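CooT (PDB 6FAN) is a putative nickel chaperone that probably takes part in the maturation of carbon monoxide dehydrogenase. Local coordinates at residues 16-21 / 37-42. Sequence-based numbering, arbitrary orientation.
Sequences LFLERV and FGQRKV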
# COMPACT_ATOMS: atom_id res chain seq x y z
N LEU E 16 -15.15 -3.32 -5.99
CA LEU E 16 -13.97 -4.02 -6.42
C LEU E 16 -13.37 -3.35 -7.65
O LEU E 16 -14.06 -3.11 -8.62
CB LEU E 16 -14.28 -5.48 -6.69
CG LEU E 16 -13.11 -6.33 -7.15
CD1 LEU E 16 -12.13 -6.52 -5.98
CD2 LEU E 16 -13.68 -7.65 -7.72
N PHE E 17 -12.08 -3.03 -7.59
CA PHE E 17 -11.39 -2.41 -8.72
C PHE E 17 -10.47 -3.38 -9.42
O PHE E 17 -10.42 -3.40 -10.66
CB PHE E 17 -10.65 -1.14 -8.29
CG PHE E 17 -9.93 -0.45 -9.42
CD1 PHE E 17 -10.63 0.22 -10.43
CD2 PHE E 17 -8.55 -0.45 -9.47
CE1 PHE E 17 -9.97 0.85 -11.48
CE2 PHE E 17 -7.84 0.21 -10.49
CZ PHE E 17 -8.56 0.86 -11.49
N LEU E 18 -9.75 -4.20 -8.65
CA LEU E 18 -8.81 -5.17 -9.21
C LEU E 18 -8.48 -6.25 -8.16
O LEU E 18 -8.16 -5.92 -7.01
CB LEU E 18 -7.53 -4.47 -9.73
CG LEU E 18 -6.59 -5.33 -10.58
CD1 LEU E 18 -7.29 -5.83 -11.86
CD2 LEU E 18 -5.24 -4.71 -10.93
N GLU E 19 -8.55 -7.50 -8.56
CA GLU E 19 -8.29 -8.59 -7.65
C GLU E 19 -6.88 -9.05 -7.81
O GLU E 19 -6.27 -8.91 -8.83
CB GLU E 19 -9.27 -9.77 -7.86
CG GLU E 19 -10.75 -9.51 -7.58
CD GLU E 19 -11.61 -10.74 -7.23
OE1 GLU E 19 -12.03 -11.47 -8.11
OE2 GLU E 19 -11.92 -10.98 -6.07
N ARG E 20 -6.34 -9.53 -6.73
CA ARG E 20 -4.99 -10.17 -6.71
C ARG E 20 -3.90 -9.22 -7.18
O ARG E 20 -3.01 -9.64 -7.94
CB ARG E 20 -4.95 -11.52 -7.41
CG ARG E 20 -6.19 -12.35 -7.00
CD ARG E 20 -6.19 -13.63 -7.68
NE ARG E 20 -5.32 -14.57 -6.98
CZ ARG E 20 -5.26 -15.87 -7.25
NH1 ARG E 20 -6.08 -16.44 -8.16
NH2 ARG E 20 -4.41 -16.65 -6.60
N VAL E 21 -3.93 -7.99 -6.68
CA VAL E 21 -2.92 -6.99 -6.96
C VAL E 21 -1.58 -7.44 -6.39
O VAL E 21 -1.47 -7.87 -5.21
CB VAL E 21 -3.28 -5.62 -6.28
CG1 VAL E 21 -2.21 -4.54 -6.57
CG2 VAL E 21 -4.66 -5.17 -6.82
N PHE E 37 -1.66 -11.89 -12.73
CA PHE E 37 -1.82 -12.38 -14.12
C PHE E 37 -1.23 -11.41 -15.14
O PHE E 37 -1.25 -11.71 -16.35
CB PHE E 37 -3.30 -12.70 -14.43
CG PHE E 37 -3.97 -13.57 -13.39
CD1 PHE E 37 -3.54 -14.91 -13.14
CD2 PHE E 37 -4.94 -13.02 -12.57
CE1 PHE E 37 -4.11 -15.65 -12.14
CE2 PHE E 37 -5.57 -13.80 -11.59
CZ PHE E 37 -5.16 -15.13 -11.39
N GLY E 38 -0.73 -10.27 -14.67
CA GLY E 38 -0.04 -9.27 -15.52
C GLY E 38 -0.99 -8.21 -16.04
O GLY E 38 -0.58 -7.33 -16.78
N GLN E 39 -2.27 -8.28 -15.66
CA GLN E 39 -3.22 -7.25 -16.01
C GLN E 39 -2.93 -5.95 -15.26
O GLN E 39 -2.68 -5.96 -14.04
CB GLN E 39 -4.66 -7.75 -15.76
CG GLN E 39 -5.72 -6.78 -16.26
CD GLN E 39 -7.17 -7.07 -15.82
OE1 GLN E 39 -7.52 -8.21 -15.43
NE2 GLN E 39 -8.02 -6.02 -15.85
N ARG E 40 -2.96 -4.83 -15.98
CA ARG E 40 -2.64 -3.52 -15.39
C ARG E 40 -3.81 -2.56 -15.49
O ARG E 40 -4.54 -2.58 -16.46
CB ARG E 40 -1.42 -2.91 -16.07
CG ARG E 40 -0.18 -3.74 -15.89
CD ARG E 40 0.88 -3.38 -16.91
NE ARG E 40 2.07 -4.18 -16.63
CZ ARG E 40 3.23 -4.06 -17.26
NH1 ARG E 40 3.39 -3.19 -18.26
NH2 ARG E 40 4.25 -4.80 -16.88
N LYS E 41 -3.99 -1.74 -14.46
CA LYS E 41 -4.99 -0.66 -14.46
C LYS E 41 -4.44 0.54 -13.73
O LYS E 41 -3.69 0.39 -12.76
CB LYS E 41 -6.26 -1.09 -13.71
CG LYS E 41 -7.14 -2.14 -14.39
CD LYS E 41 -8.50 -2.05 -13.66
CE LYS E 41 -9.45 -3.17 -14.10
NZ LYS E 41 -10.71 -2.95 -13.34
N VAL E 42 -4.78 1.74 -14.21
CA VAL E 42 -4.33 2.99 -13.64
C VAL E 42 -5.55 3.73 -13.08
O VAL E 42 -6.60 3.76 -13.72
CB VAL E 42 -3.64 3.91 -14.68
CG1 VAL E 42 -3.09 5.15 -14.01
CG2 VAL E 42 -2.50 3.18 -15.39
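Phe37 opens the contact at its edge: its CZ lies 3.6 Å from NH1 of Arg20, close to the plane of the phenyl ring. The guanidinium stands almost at right angles to that ring, with the two planes 87° apart, while CD of Arg20 also lies against CE2 of Phe37. Just behind, Asn35 OD1 accepts the backbone N-H groups of Phe37 and Gln39, both in the turn between strands 30-35 and 40-43. The extended Gln39 then lays its amide against a methyl of Leu18, NE2 sitting 4.1 Å from CD1. Strand 40-43 is an outermost strand of the sheet, separated from strand 13-27 by strand 30-35; the two segments do not pair backbone to backbone but meet across that strand, mostly through side chains, and Phe17 and Leu18 also rest on its Leu33. Towards strand 4-10, strand 13-27 has a classic bulge, with Phe17 and Leu18 sharing Ala6 as partner. Lys41, extended beyond CG, runs alongside the Phe17 side chain but with the opposite heading. Lys41 CD rides 3.6 Å above the plane of the Phe17 ring, offset toward the rim, in a CH-pi contact, and the ammonium adds a cation-pi interaction over the ring. Lys41 NZ also donates a 2.7 Å hydrogen bond to Phe17 O, with a C=O...N angle of 167°. With an alanine here, that carbonyl would probably lose this donor and the ring the aliphatic chain over this face. At Val42 the backbone O approaches the edge of the same ring, 4.2 Å from Phe17 CZ.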